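Long-range contacts in initiator protein NS1 (Murine minute virus, PDB 4R94), which nicks and unwinds viral DNA to initiate and direct its replication, this chain being the N-terminal origin-binding nickase domain: residues W144-L149 with E181-L186; K95-E100 with V151-W156. One frame throughout, in Å; residues are numbered along the deposited sequence.

How the contacts relate
Both contacts draw on helix 142-160. Its first turns meet strand 183-185 in contact 1, and the next turns meet helix 81-104 in contact 2, so one helix packs against a short strand of the antiparallel sheet with one flank and against a second helix with another. The centres of the two contacts lie about 11 Å apart and the side chains run into each other: V183 CG2 is 3.6 Å from W153 CD1, and L149 CD2 packs 3.9 Å from L98 CD2. The magnesium site of E119, H127 and H129 is close without being part of either contact. The side chain of T184 lies about 10 Å from the metal ion and that of W153 about 14 Å.

Contact 1 (W144-L149 with E181-L186); sequences WWRRQL and EWVTLL
The helical segment 144-149 and strand 183-185 run almost exactly antiparallel, with their axes 8.0 Å apart and R146 opposite L185. R146 carries most of the contact. Its CG is turned anti to the backbone N (chi1 -169°) and the chain then bends at chi2 and chi3, which folds the guanidinium along the strand toward its beginning. There NH1 gives a hydrogen bond of 2.8 Å to V183 O, with an N-H...O angle of 156°. The acceptor lies almost in the guanidinium plane, and the donor lies in the carbonyl plane. N150, one turn on, accepts a second bond from NH1 through OD1, so this nitrogen is gripped by the strand and by its own helix.

The carboxylate of E181 approaches differently. It stacks over one guanidinium face, the planes 24° apart, and OE2 stays 3.8 Å from NH2, a long salt bridge at which no N-H points. E181, with its positive phi, is the C-prime residue of the Schellman motif that closes helix 167-179.

The aliphatic part of R146 rests on the strand, CG lying 3.8 Å from L185 CB. Deeper in, L149 CB packs 4.2 Å from V183 CG1, continuing the apolar layer between helix and sheet.

R146 thus divides its roles: methylenes cover L185, a directed N-H engages the V183 carbonyl, and the charged face probably gains a further electrostatic contribution from E181. The two bonds from NH1, of which the one to V183 O lies in the guanidinium plane, would limit rotation of the group and keep that face turned to the carboxylate.

Contact 2 (K95-E100 with V151-W156); sequences KKCLFE and VYWSRW
This is a helix-helix packing contact beside the central sheet: segments of helices 81-104 and 142-160 cross at 138° with axes 9.0 Å apart. C97 and Y152 have the nearest CA atoms. The sulfur of C97 lies against the opposing backbone, SG 3.4 Å from W153 N, and touches Y152 CB, W153 CB and W156 CD1.

E100 reaches between two aromatic side chains. Its CB sits over the face of Y152, a CH-pi contact 3.9 Å from the ring centroid and 9° off the normal. The chain is extended beyond CG (chi2 178°), carrying the carboxylate to the edge of W156, while OE1 stays against the Y152 ring, 3.2 Å from CD1. NE1 of W156 donates to OE1 (3.0 Å), which lies in the indole plane, whereas the nitrogen sits above the carboxylate plane, and weakly to OE2.

K96 lies over one indole face, CG 3.4 Å from W156 NE1, while its ammonium turns to E53 and E55; with the edge bond this should fix the indole's tilt. E100, Y152 and W156 are this protein's way of joining two helices; the helix-flanked antiparallel sheet, bearing the metal site and nuclease residue Y210, is characteristic of HUH nucleases.

Contact 1 (W144-L149 with E181-L186)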
loop_
_atom_site.group_PDB
_atom_site.type_symbol
_atom_site.label_atom_id
_atom_site.label_comp_id
_atom_site.label_asym_id
_atom_site.label_seq_id
_atom_site.Cartn_x
_atom_site.Cartn_y
_atom_site.Cartn_z
ATOM N N TRP A 144 -12.314 -7.637 11.254
ATOM C CA TRP A 144 -12.518 -6.324 11.851
ATOM C C TRP A 144 -11.545 -5.302 11.270
ATOM O O TRP A 144 -11.938 -4.174 10.957
ATOM C CB TRP A 144 -12.357 -6.394 13.373
ATOM C CG TRP A 144 -12.578 -5.090 14.087
ATOM C CD1 TRP A 144 -13.753 -4.631 14.612
ATOM C CD2 TRP A 144 -11.592 -4.088 14.378
ATOM N NE1 TRP A 144 -13.561 -3.406 15.208
ATOM C CE2 TRP A 144 -12.243 -3.052 15.081
ATOM C CE3 TRP A 144 -10.225 -3.966 14.111
ATOM C CZ2 TRP A 144 -11.572 -1.911 15.515
ATOM C CZ3 TRP A 144 -9.560 -2.837 14.548
ATOM C CH2 TRP A 144 -10.234 -1.822 15.242
ATOM N N TRP A 145 -10.285 -5.706 11.119
ATOM C CA TRP A 145 -9.269 -4.803 10.584
ATOM C C TRP A 145 -9.630 -4.404 9.159
ATOM O O TRP A 145 -9.563 -3.220 8.810
ATOM C CB TRP A 145 -7.872 -5.450 10.633
ATOM C CG TRP A 145 -7.067 -4.992 11.824
ATOM C CD1 TRP A 145 -7.085 -5.529 13.081
ATOM C CD2 TRP A 145 -6.148 -3.895 11.866
ATOM N NE1 TRP A 145 -6.222 -4.835 13.901
ATOM C CE2 TRP A 145 -5.636 -3.826 13.178
ATOM C CE3 TRP A 145 -5.700 -2.963 10.914
ATOM C CZ2 TRP A 145 -4.708 -2.857 13.571
ATOM C CZ3 TRP A 145 -4.771 -2.009 11.301
ATOM C CH2 TRP A 145 -4.285 -1.962 12.622
ATOM N N ARG A 146 -10.026 -5.374 8.332
ATOM C CA ARG A 146 -10.397 -5.045 6.953
ATOM C C ARG A 146 -11.565 -4.072 6.913
ATOM O O ARG A 146 -11.566 -3.120 6.129
ATOM C CB ARG A 146 -10.756 -6.293 6.145
ATOM C CG ARG A 146 -10.880 -6.021 4.632
ATOM C CD ARG A 146 -12.000 -6.841 3.972
ATOM N NE ARG A 146 -13.313 -6.420 4.457
ATOM C CZ ARG A 146 -13.952 -5.326 4.047
ATOM N NH1 ARG A 146 -13.400 -4.533 3.138
ATOM N NH2 ARG A 146 -15.147 -5.013 4.551
ATOM N N ARG A 147 -12.563 -4.301 7.756
ATOM C CA ARG A 147 -13.721 -3.411 7.772
ATOM C C ARG A 147 -13.361 -1.984 8.190
ATOM O O ARG A 147 -13.777 -1.021 7.541
ATOM C CB ARG A 147 -14.806 -3.963 8.696
ATOM C CG ARG A 147 -16.041 -3.075 8.738
ATOM C CD ARG A 147 -17.206 -3.783 9.402
ATOM N NE ARG A 147 -16.841 -4.315 10.712
ATOM C CZ ARG A 147 -16.831 -3.597 11.831
ATOM N NH1 ARG A 147 -17.165 -2.314 11.800
ATOM N NH2 ARG A 147 -16.487 -4.160 12.981
ATOM N N GLN A 148 -12.585 -1.853 9.260
ATOM C CA GLN A 148 -12.189 -0.544 9.769
ATOM C C GLN A 148 -11.340 0.195 8.751
ATOM O O GLN A 148 -11.544 1.392 8.496
ATOM C CB GLN A 148 -11.421 -0.681 11.077
ATOM C CG GLN A 148 -12.274 -1.207 12.210
ATOM C CD GLN A 148 -13.400 -0.256 12.545
ATOM O OE1 GLN A 148 -13.203 0.958 12.594
ATOM N NE2 GLN A 148 -14.593 -0.801 12.763
ATOM N N LEU A 149 -10.386 -0.526 8.175
ATOM C CA LEU A 149 -9.539 0.049 7.149
ATOM C C LEU A 149 -10.370 0.526 5.968
ATOM O O LEU A 149 -10.082 1.578 5.416
ATOM C CB LEU A 149 -8.470 -0.961 6.684
ATOM C CG LEU A 149 -7.305 -1.175 7.658
ATOM C CD1 LEU A 149 -6.365 -2.242 7.088
ATOM C CD2 LEU A 149 -6.534 0.128 8.001
ATOM N N GLU A 181 -15.714 -3.305 -1.409
ATOM C CA GLU A 181 -14.514 -3.714 -0.692
ATOM C C GLU A 181 -13.235 -3.245 -1.363
ATOM O O GLU A 181 -12.441 -4.058 -1.857
ATOM C CB GLU A 181 -14.488 -5.237 -0.540
ATOM C CG GLU A 181 -15.612 -5.761 0.333
ATOM C CD GLU A 181 -15.381 -7.189 0.798
ATOM O OE1 GLU A 181 -14.595 -7.927 0.162
ATOM O OE2 GLU A 181 -15.987 -7.563 1.818
ATOM N N TRP A 182 -13.033 -1.930 -1.371
ATOM C CA TRP A 182 -11.811 -1.379 -1.932
ATOM C C TRP A 182 -10.612 -1.566 -0.992
ATOM O O TRP A 182 -9.502 -1.136 -1.315
ATOM C CB TRP A 182 -11.999 0.107 -2.255
ATOM C CG TRP A 182 -12.867 0.348 -3.466
ATOM C CD1 TRP A 182 -13.620 -0.571 -4.143
ATOM C CD2 TRP A 182 -13.056 1.595 -4.145
ATOM N NE1 TRP A 182 -14.275 0.034 -5.199
ATOM C CE2 TRP A 182 -13.942 1.364 -5.218
ATOM C CE3 TRP A 182 -12.564 2.889 -3.944
ATOM C CZ2 TRP A 182 -14.347 2.378 -6.087
ATOM C CZ3 TRP A 182 -12.967 3.898 -4.803
ATOM C CH2 TRP A 182 -13.848 3.635 -5.863
ATOM N N VAL A 183 -10.842 -2.169 0.176
ATOM C CA VAL A 183 -9.742 -2.796 0.899
ATOM C C VAL A 183 -10.043 -4.275 0.995
ATOM O O VAL A 183 -11.088 -4.643 1.533
ATOM C CB VAL A 183 -9.546 -2.251 2.319
ATOM C CG1 VAL A 183 -8.393 -2.974 2.982
ATOM C CG2 VAL A 183 -9.285 -0.727 2.296
ATOM N N THR A 184 -9.151 -5.119 0.476
ATOM C CA THR A 184 -9.350 -6.566 0.569
ATOM C C THR A 184 -8.411 -7.173 1.613
ATOM O O THR A 184 -7.357 -6.613 1.914
ATOM C CB THR A 184 -9.129 -7.267 -0.784
ATOM O OG1 THR A 184 -7.772 -7.112 -1.214
ATOM C CG2 THR A 184 -10.060 -6.718 -1.845
ATOM N N LEU A 185 -8.808 -8.333 2.139
ATOM C CA LEU A 185 -8.034 -9.092 3.116
ATOM C C LEU A 185 -7.772 -10.492 2.564
ATOM O O LEU A 185 -8.694 -11.139 2.070
ATOM C CB LEU A 185 -8.800 -9.171 4.438
ATOM C CG LEU A 185 -8.313 -10.188 5.470
ATOM C CD1 LEU A 185 -7.029 -9.721 6.140
ATOM C CD2 LEU A 185 -9.435 -10.446 6.480
ATOM N N LEU A 186 -6.531 -10.949 2.641
ATOM C CA LEU A 186 -6.191 -12.294 2.162
ATOM C C LEU A 186 -6.875 -13.346 3.025
ATOM O O LEU A 186 -6.771 -13.315 4.252
ATOM C CB LEU A 186 -4.681 -12.524 2.178
ATOM C CG LEU A 186 -4.283 -13.878 1.568
ATOM C CD1 LEU A 186 -4.533 -13.856 0.069
ATOM C CD2 LEU A 186 -2.826 -14.204 1.874
#

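Contact 2 (K95-E100 with V151-W156)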
loop_
_atom_site.group_PDB
_atom_site.type_symbol
_atom_site.label_atom_id
_atom_site.label_comp_id
_atom_site.label_asym_id
_atom_site.label_seq_id
_atom_site.Cartn_x
_atom_site.Cartn_y
_atom_site.Cartn_z
ATOM N N LYS A 95 -1.339 4.957 4.656
ATOM C CA LYS A 95 -0.708 4.976 5.966
ATOM C C LYS A 95 -1.567 5.687 7.000
ATOM O O LYS A 95 -1.634 5.232 8.144
ATOM C CB LYS A 95 0.681 5.595 5.865
ATOM C CG LYS A 95 1.612 4.654 5.124
ATOM C CD LYS A 95 2.959 5.239 4.817
ATOM C CE LYS A 95 3.803 4.160 4.124
ATOM N NZ LYS A 95 5.141 4.690 3.737
ATOM N N LYS A 96 -2.242 6.771 6.603
ATOM C CA LYS A 96 -3.184 7.436 7.509
ATOM C C LYS A 96 -4.227 6.434 8.007
ATOM O O LYS A 96 -4.542 6.409 9.192
ATOM C CB LYS A 96 -3.880 8.620 6.834
ATOM C CG LYS A 96 -4.748 9.427 7.783
ATOM C CD LYS A 96 -3.882 10.257 8.705
ATOM C CE LYS A 96 -4.737 11.163 9.589
ATOM N NZ LYS A 96 -3.885 12.046 10.414
ATOM N N CYS A 97 -4.736 5.592 7.103
ATOM C CA CYS A 97 -5.753 4.615 7.483
ATOM C C CYS A 97 -5.209 3.618 8.497
ATOM O O CYS A 97 -5.869 3.299 9.491
ATOM C CB CYS A 97 -6.272 3.854 6.259
ATOM S SG CYS A 97 -7.236 4.885 5.164
ATOM N N LEU A 98 -4.013 3.108 8.222
ATOM C CA LEU A 98 -3.374 2.151 9.111
ATOM C C LEU A 98 -3.190 2.786 10.487
ATOM O O LEU A 98 -3.499 2.171 11.506
ATOM C CB LEU A 98 -2.019 1.706 8.558
ATOM C CG LEU A 98 -2.015 0.995 7.207
ATOM C CD1 LEU A 98 -0.568 0.825 6.757
ATOM C CD2 LEU A 98 -2.740 -0.341 7.289
ATOM N N PHE A 99 -2.678 4.012 10.503
ATOM C CA PHE A 99 -2.379 4.675 11.778
ATOM C C PHE A 99 -3.660 4.993 12.556
ATOM O O PHE A 99 -3.671 4.906 13.783
ATOM C CB PHE A 99 -1.547 5.936 11.545
ATOM C CG PHE A 99 -0.191 5.665 10.943
ATOM C CD1 PHE A 99 0.362 4.395 10.972
ATOM C CD2 PHE A 99 0.525 6.686 10.343
ATOM C CE1 PHE A 99 1.605 4.158 10.418
ATOM C CE2 PHE A 99 1.766 6.449 9.793
ATOM C CZ PHE A 99 2.304 5.193 9.831
ATOM N N GLU A 100 -4.736 5.333 11.847
ATOM C CA GLU A 100 -6.017 5.581 12.496
ATOM C C GLU A 100 -6.528 4.331 13.190
ATOM O O GLU A 100 -7.036 4.414 14.311
ATOM C CB GLU A 100 -7.048 6.099 11.486
ATOM C CG GLU A 100 -6.753 7.524 11.054
ATOM C CD GLU A 100 -7.711 8.087 10.020
ATOM O OE1 GLU A 100 -8.078 7.361 9.073
ATOM O OE2 GLU A 100 -8.076 9.276 10.147
ATOM N N VAL A 151 -13.467 1.514 6.043
ATOM C CA VAL A 151 -14.157 2.750 6.476
ATOM C C VAL A 151 -13.268 3.974 6.291
ATOM O O VAL A 151 -13.668 4.958 5.652
ATOM C CB VAL A 151 -14.604 2.673 7.944
ATOM C CG1 VAL A 151 -15.091 4.063 8.427
ATOM C CG2 VAL A 151 -15.700 1.635 8.093
ATOM N N TYR A 152 -12.052 3.925 6.819
ATOM C CA TYR A 152 -11.165 5.084 6.724
ATOM C C TYR A 152 -10.700 5.347 5.294
ATOM O O TYR A 152 -10.585 6.504 4.880
ATOM C CB TYR A 152 -9.962 4.922 7.650
ATOM C CG TYR A 152 -10.342 5.034 9.114
ATOM C CD1 TYR A 152 -10.969 6.183 9.604
ATOM C CD2 TYR A 152 -10.098 3.989 9.989
ATOM C CE1 TYR A 152 -11.329 6.283 10.938
ATOM C CE2 TYR A 152 -10.454 4.078 11.317
ATOM C CZ TYR A 152 -11.068 5.216 11.785
ATOM O OH TYR A 152 -11.420 5.291 13.119
ATOM N N TRP A 153 -10.491 4.277 4.524
ATOM C CA TRP A 153 -10.044 4.411 3.141
ATOM C C TRP A 153 -11.115 5.114 2.309
ATOM O O TRP A 153 -10.828 6.070 1.573
ATOM C CB TRP A 153 -9.705 3.014 2.576
ATOM C CG TRP A 153 -9.237 2.931 1.146
ATOM C CD1 TRP A 153 -9.776 2.140 0.163
ATOM C CD2 TRP A 153 -8.096 3.576 0.555
ATOM N NE1 TRP A 153 -9.051 2.262 -1.006
ATOM C CE2 TRP A 153 -8.023 3.150 -0.794
ATOM C CE3 TRP A 153 -7.135 4.486 1.030
ATOM C CZ2 TRP A 153 -7.035 3.596 -1.673
ATOM C CZ3 TRP A 153 -6.145 4.919 0.157
ATOM C CH2 TRP A 153 -6.115 4.495 -1.181
ATOM N N SER A 154 -12.358 4.669 2.452
ATOM C CA SER A 154 -13.445 5.270 1.681
ATOM C C SER A 154 -13.624 6.722 2.109
ATOM O O SER A 154 -13.826 7.605 1.275
ATOM C CB SER A 154 -14.745 4.486 1.858
ATOM O OG SER A 154 -15.160 4.466 3.219
ATOM N N ARG A 155 -13.510 6.966 3.412
ATOM C CA ARG A 155 -13.626 8.323 3.930
ATOM C C ARG A 155 -12.571 9.246 3.361
ATOM O O ARG A 155 -12.894 10.359 2.912
ATOM C CB ARG A 155 -13.543 8.319 5.456
ATOM C CG ARG A 155 -14.857 7.921 6.085
ATOM C CD ARG A 155 -14.756 7.825 7.580
ATOM N NE ARG A 155 -14.591 9.145 8.190
ATOM C CZ ARG A 155 -14.427 9.348 9.492
ATOM N NH1 ARG A 155 -14.416 8.316 10.325
ATOM N NH2 ARG A 155 -14.277 10.581 9.957
ATOM N N TRP A 156 -11.315 8.803 3.384
ATOM C CA TRP A 156 -10.230 9.638 2.873
ATOM C C TRP A 156 -10.291 9.822 1.363
ATOM O O TRP A 156 -10.018 10.910 0.862
ATOM C CB TRP A 156 -8.868 9.057 3.270
ATOM C CG TRP A 156 -8.478 9.464 4.642
ATOM C CD1 TRP A 156 -8.404 8.668 5.749
ATOM C CD2 TRP A 156 -8.180 10.797 5.084
ATOM N NE1 TRP A 156 -8.040 9.413 6.843
ATOM C CE2 TRP A 156 -7.896 10.726 6.463
ATOM C CE3 TRP A 156 -8.102 12.037 4.440
ATOM C CZ2 TRP A 156 -7.547 11.848 7.216
ATOM C CZ3 TRP A 156 -7.753 13.156 5.191
ATOM C CH2 TRP A 156 -7.477 13.048 6.562
#